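PDB 5IQK: beta-lactamase Rm3 from Uncultured bacterium, which hydrolyses the beta-lactam ring of antibiotics as a zinc-dependent subclass B3 metallo-beta-lactamase and so probably confers antibiotic resistance. Local coordinates for residues 171-183 with 211-223. Residues are numbered along the deposited sequence; the frame is centred on the assembly and turned at random.
Sequences RCLNMVYADSINA and LEKLPCDVLISAH. With ZN (zinc ion), chain D.
N174 N donates to D217 OD2 at 2.8 Å, and the N-H...O angle of 178° makes this bond essentially straight. The carboxylate oxygen is met on its anti side, slightly out of the carboxylate plane. D217 CG lies anti to its own carbonyl carbon (chi1 -65°), which turns the carboxylate back to N174. N174 O in turn accepts from two successive amides, V218 N at 3.0 Å and, more bent, D217 N, so D217, in the loop just before strand 218-221, and V218, its first residue, together hold both backbone polar atoms of N174. From there the bonds alternate in parallel register: V176 N to V218 O, I220 N to V176 O (2.8 Å), A178 N to I220 O and A222 N to A178 O. With strand axes 4.7 Å apart and inclined by 18°, strands 171-178 and 218-221 are the parallel ends of a beta-alpha-beta unit connected through helix 200-212, at the edge of one sheet of the metallo-beta-lactamase alpha-beta/beta-alpha sandwich. Just past the paired strands, H223 NE2 binds zinc at 2.0 Å, with D81 and H82 completing the protein ligands. S180 OG sits at the imidazole edge, 3.4 Å from H223 CD2, and hydrogen-bonds a zinc-bound water. On the sheet face of M175 and Y177, the bent M175 chain lies alongside V218, CE reaching V218 CB at 3.6 Å, while the Y177 ring has I220 O over one face and its hydroxyl is hydrogen-bonded to the D46 carboxylate. On the other face, L219 CD1 touches both V176 CG1 and A178 CB (3.7 Å to the latter); beyond the strand, I181 CG2 and CD1 in the following loop pack on CD1 of L211, at the end of helix 200-212.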
loop_
_atom_site.group_PDB
_atom_site.type_symbol
_atom_site.label_atom_id
_atom_site.label_comp_id
_atom_site.label_asym_id
_atom_site.label_seq_id
_atom_site.Cartn_x
_atom_site.Cartn_y
_atom_site.Cartn_z
ATOM N N ARG A 171 -19.767 12.126 -11.628
ATOM C CA ARG A 171 -19.813 11.114 -10.569
ATOM C C ARG A 171 -18.456 10.972 -9.876
ATOM O O ARG A 171 -17.434 10.736 -10.525
ATOM C CB ARG A 171 -20.262 9.775 -11.160
ATOM C CG ARG A 171 -20.270 8.596 -10.205
ATOM C CD ARG A 171 -20.459 7.301 -10.984
ATOM N NE ARG A 171 -20.553 6.126 -10.123
ATOM C CZ ARG A 171 -20.292 4.885 -10.523
ATOM N NH1 ARG A 171 -19.920 4.658 -11.775
ATOM N NH2 ARG A 171 -20.393 3.870 -9.671
ATOM N N CYS A 172 -18.458 11.131 -8.554
ATOM C CA CYS A 172 -17.273 10.935 -7.732
ATOM C C CYS A 172 -17.340 9.632 -6.952
ATOM O O CYS A 172 -18.400 9.253 -6.462
ATOM C CB CYS A 172 -17.081 12.108 -6.770
ATOM S SG CYS A 172 -16.632 13.669 -7.633
ATOM N N LEU A 173 -16.215 8.944 -6.839
ATOM C CA LEU A 173 -16.184 7.754 -6.011
ATOM C C LEU A 173 -15.108 7.890 -4.947
ATOM O O LEU A 173 -14.116 8.594 -5.145
ATOM C CB LEU A 173 -15.943 6.508 -6.858
ATOM C CG LEU A 173 -17.084 6.118 -7.794
ATOM C CD1 LEU A 173 -16.737 4.840 -8.526
ATOM C CD2 LEU A 173 -18.385 5.974 -7.024
ATOM N N ASN A 174 -15.323 7.231 -3.812
ATOM C CA ASN A 174 -14.331 7.193 -2.746
ATOM C C ASN A 174 -13.323 6.073 -2.974
ATOM O O ASN A 174 -13.692 4.900 -3.047
ATOM C CB ASN A 174 -15.009 7.038 -1.383
ATOM C CG ASN A 174 -15.965 8.171 -1.085
ATOM O OD1 ASN A 174 -15.606 9.337 -1.218
ATOM N ND2 ASN A 174 -17.193 7.835 -0.702
ATOM N N MET A 175 -12.056 6.453 -3.099
ATOM C CA MET A 175 -10.985 5.504 -3.357
ATOM C C MET A 175 -10.261 5.200 -2.064
ATOM O O MET A 175 -10.078 6.071 -1.214
ATOM C CB MET A 175 -9.996 6.049 -4.379
ATOM C CG MET A 175 -10.650 6.785 -5.540
ATOM S SD MET A 175 -11.721 5.744 -6.550
ATOM C CE MET A 175 -10.487 4.825 -7.469
ATOM N N VAL A 176 -9.853 3.950 -1.917
ATOM C CA VAL A 176 -9.141 3.523 -0.725
ATOM C C VAL A 176 -7.948 2.678 -1.132
ATOM O O VAL A 176 -8.101 1.710 -1.875
ATOM C CB VAL A 176 -10.048 2.707 0.226
ATOM C CG1 VAL A 176 -9.236 2.222 1.444
ATOM C CG2 VAL A 176 -11.251 3.546 0.692
ATOM N N TYR A 177 -6.764 3.048 -0.643
ATOM C CA TYR A 177 -5.587 2.201 -0.731
ATOM C C TYR A 177 -5.356 1.671 0.673
ATOM O O TYR A 177 -4.947 2.432 1.549
ATOM C CB TYR A 177 -4.362 2.977 -1.236
ATOM C CG TYR A 177 -3.156 2.107 -1.550
ATOM C CD1 TYR A 177 -2.907 1.678 -2.849
ATOM C CD2 TYR A 177 -2.275 1.701 -0.549
ATOM C CE1 TYR A 177 -1.811 0.886 -3.149
ATOM C CE2 TYR A 177 -1.178 0.896 -0.836
ATOM C CZ TYR A 177 -0.951 0.500 -2.137
ATOM O OH TYR A 177 0.136 -0.287 -2.428
ATOM N N ALA A 178 -5.663 0.396 0.892
ATOM C CA ALA A 178 -5.584 -0.178 2.235
ATOM C C ALA A 178 -4.260 -0.874 2.446
ATOM O O ALA A 178 -3.834 -1.702 1.640
ATOM C CB ALA A 178 -6.727 -1.145 2.476
ATOM N N ASP A 179 -3.602 -0.525 3.540
ATOM C CA ASP A 179 -2.371 -1.196 3.884
ATOM C C ASP A 179 -2.646 -2.646 4.269
ATOM O O ASP A 179 -3.772 -3.015 4.614
ATOM C CB ASP A 179 -1.660 -0.478 5.033
ATOM C CG ASP A 179 -0.225 -0.948 5.196
ATOM O OD1 ASP A 179 0.324 -1.530 4.217
ATOM O OD2 ASP A 179 0.339 -0.757 6.283
ATOM N N SER A 180 -1.604 -3.461 4.208
ATOM C CA SER A 180 -1.646 -4.806 4.791
ATOM C C SER A 180 -2.070 -4.737 6.242
ATOM O O SER A 180 -1.560 -3.904 6.984
ATOM C CB SER A 180 -0.270 -5.470 4.707
ATOM O OG SER A 180 0.167 -5.562 3.367
ATOM N N ILE A 181 -2.994 -5.610 6.638
ATOM C CA ILE A 181 -3.395 -5.756 8.036
ATOM C C ILE A 181 -3.403 -7.235 8.424
ATOM O O ILE A 181 -4.111 -7.645 9.352
ATOM C CB ILE A 181 -4.783 -5.142 8.297
ATOM C CG1 ILE A 181 -5.786 -5.639 7.261
ATOM C CG2 ILE A 181 -4.700 -3.622 8.258
ATOM C CD1 ILE A 181 -7.213 -5.239 7.555
ATOM N N ASN A 182 -2.608 -8.030 7.710
ATOM C CA ASN A 182 -2.534 -9.449 8.004
ATOM C C ASN A 182 -1.479 -9.737 9.074
ATOM O O ASN A 182 -0.338 -9.266 8.996
ATOM C CB ASN A 182 -2.275 -10.263 6.720
ATOM C CG ASN A 182 -0.994 -9.859 5.972
ATOM O OD1 ASN A 182 -0.585 -8.695 5.958
ATOM N ND2 ASN A 182 -0.377 -10.840 5.318
ATOM N N ALA A 183 -1.890 -10.502 10.083
ATOM C CA ALA A 183 -1.010 -10.882 11.186
ATOM C C ALA A 183 -0.073 -12.021 10.774
ATOM O O ALA A 183 -0.295 -13.198 11.118
ATOM C CB ALA A 183 -1.835 -11.281 12.416
ATOM N N LEU A 211 -10.622 0.870 9.219
ATOM C CA LEU A 211 -10.811 0.519 7.824
ATOM C C LEU A 211 -12.256 0.148 7.522
ATOM O O LEU A 211 -12.776 0.507 6.458
ATOM C CB LEU A 211 -9.867 -0.618 7.422
ATOM C CG LEU A 211 -8.412 -0.214 7.142
ATOM C CD1 LEU A 211 -7.514 -1.436 7.052
ATOM C CD2 LEU A 211 -8.337 0.592 5.837
ATOM N N GLU A 212 -12.929 -0.521 8.456
ATOM C CA GLU A 212 -14.256 -1.041 8.145
ATOM C C GLU A 212 -15.323 0.049 8.054
ATOM O O GLU A 212 -16.392 -0.182 7.488
ATOM C CB GLU A 212 -14.696 -2.085 9.177
ATOM C CG GLU A 212 -15.108 -1.503 10.518
ATOM C CD GLU A 212 -15.363 -2.579 11.560
ATOM O OE1 GLU A 212 -15.345 -3.772 11.191
ATOM O OE2 GLU A 212 -15.577 -2.233 12.744
ATOM N N LYS A 213 -15.039 1.243 8.562
ATOM C CA LYS A 213 -16.037 2.294 8.458
ATOM C C LYS A 213 -15.619 3.446 7.544
ATOM O O LYS A 213 -16.309 4.464 7.480
ATOM C CB LYS A 213 -16.409 2.835 9.842
ATOM C CG LYS A 213 -15.281 3.413 10.660
ATOM C CD LYS A 213 -15.767 3.736 12.072
ATOM C CE LYS A 213 -14.645 4.284 12.947
ATOM N NZ LYS A 213 -14.012 5.505 12.371
ATOM N N LEU A 214 -14.527 3.273 6.808
ATOM C CA LEU A 214 -14.164 4.219 5.752
ATOM C C LEU A 214 -15.165 4.200 4.610
ATOM O O LEU A 214 -15.581 3.127 4.179
ATOM C CB LEU A 214 -12.781 3.901 5.177
ATOM C CG LEU A 214 -11.492 4.295 5.880
ATOM C CD1 LEU A 214 -10.340 3.929 4.975
ATOM C CD2 LEU A 214 -11.489 5.787 6.150
ATOM N N PRO A 215 -15.532 5.391 4.088
ATOM C CA PRO A 215 -16.225 5.440 2.795
ATOM C C PRO A 215 -15.368 4.701 1.780
ATOM O O PRO A 215 -14.167 4.967 1.702
ATOM C CB PRO A 215 -16.319 6.938 2.490
ATOM C CG PRO A 215 -16.220 7.599 3.853
ATOM C CD PRO A 215 -15.275 6.730 4.636
ATOM N N CYS A 216 -15.944 3.745 1.061
ATOM C CA CYS A 216 -15.118 2.803 0.319
ATOM C C CYS A 216 -15.753 2.298 -0.972
ATOM O O CYS A 216 -16.284 1.195 -1.006
ATOM C CB CYS A 216 -14.791 1.619 1.232
ATOM S SG CYS A 216 -13.608 0.416 0.591
ATOM N N ASP A 217 -15.684 3.088 -2.036
ATOM C CA ASP A 217 -16.219 2.646 -3.327
ATOM C C ASP A 217 -15.255 1.779 -4.137
ATOM O O ASP A 217 -15.662 0.763 -4.705
ATOM C CB ASP A 217 -16.643 3.850 -4.166
ATOM C CG ASP A 217 -17.794 4.596 -3.550
ATOM O OD1 ASP A 217 -18.743 3.923 -3.090
ATOM O OD2 ASP A 217 -17.746 5.845 -3.515
ATOM N N VAL A 218 -13.998 2.203 -4.240
ATOM C CA VAL A 218 -12.987 1.411 -4.933
ATOM C C VAL A 218 -11.783 1.119 -4.034
ATOM O O VAL A 218 -11.055 2.025 -3.608
ATOM C CB VAL A 218 -12.493 2.095 -6.236
ATOM C CG1 VAL A 218 -11.438 1.226 -6.922
ATOM C CG2 VAL A 218 -13.661 2.373 -7.192
ATOM N N LEU A 219 -11.580 -0.164 -3.766
ATOM C CA LEU A 219 -10.492 -0.612 -2.908
ATOM C C LEU A 219 -9.323 -1.183 -3.702
ATOM O O LEU A 219 -9.500 -2.032 -4.577
ATOM C CB LEU A 219 -11.003 -1.661 -1.915
ATOM C CG LEU A 219 -9.944 -2.356 -1.051
ATOM C CD1 LEU A 219 -9.289 -1.321 -0.134
ATOM C CD2 LEU A 219 -10.536 -3.507 -0.238
ATOM N N ILE A 220 -8.123 -0.707 -3.374
ATOM C CA ILE A 220 -6.892 -1.369 -3.775
ATOM C C ILE A 220 -6.104 -1.732 -2.508
ATOM O O ILE A 220 -5.769 -0.855 -1.706
ATOM C CB ILE A 220 -6.014 -0.498 -4.687
ATOM C CG1 ILE A 220 -6.802 -0.000 -5.906
ATOM C CG2 ILE A 220 -4.782 -1.281 -5.128
ATOM C CD1 ILE A 220 -7.403 1.383 -5.710
ATOM N N SER A 221 -5.828 -3.013 -2.312
ATOM C CA SER A 221 -5.011 -3.437 -1.165
ATOM C C SER A 221 -3.532 -3.513 -1.545
ATOM O O SER A 221 -3.196 -3.832 -2.686
ATOM C CB SER A 221 -5.485 -4.796 -0.633
ATOM O OG SER A 221 -5.614 -5.713 -1.704
ATOM N N ALA A 222 -2.659 -3.246 -0.576
ATOM C CA ALA A 222 -1.214 -3.215 -0.801
ATOM C C ALA A 222 -0.732 -4.496 -1.484
ATOM O O ALA A 222 0.118 -4.449 -2.376
ATOM C CB ALA A 222 -0.480 -2.995 0.525
ATOM N N HIS A 223 -1.294 -5.633 -1.079
ATOM C CA HIS A 223 -1.143 -6.869 -1.857
ATOM C C HIS A 223 -2.455 -7.067 -2.612
ATOM O O HIS A 223 -3.484 -7.331 -1.987
ATOM C CB HIS A 223 -0.823 -8.072 -0.941
ATOM C CG HIS A 223 0.572 -8.066 -0.399
ATOM N ND1 HIS A 223 1.558 -8.918 -0.854
ATOM C CD2 HIS A 223 1.143 -7.316 0.572
ATOM C CE1 HIS A 223 2.681 -8.676 -0.204
ATOM N NE2 HIS A 223 2.450 -7.719 0.682
HETATM ZN ZN ZN D . 3.830 -6.623 1.684
HETATM O O HOH W 1 2.460 -6.730 3.625
HETATM O O HOH W 2 4.762 -7.102 3.513
#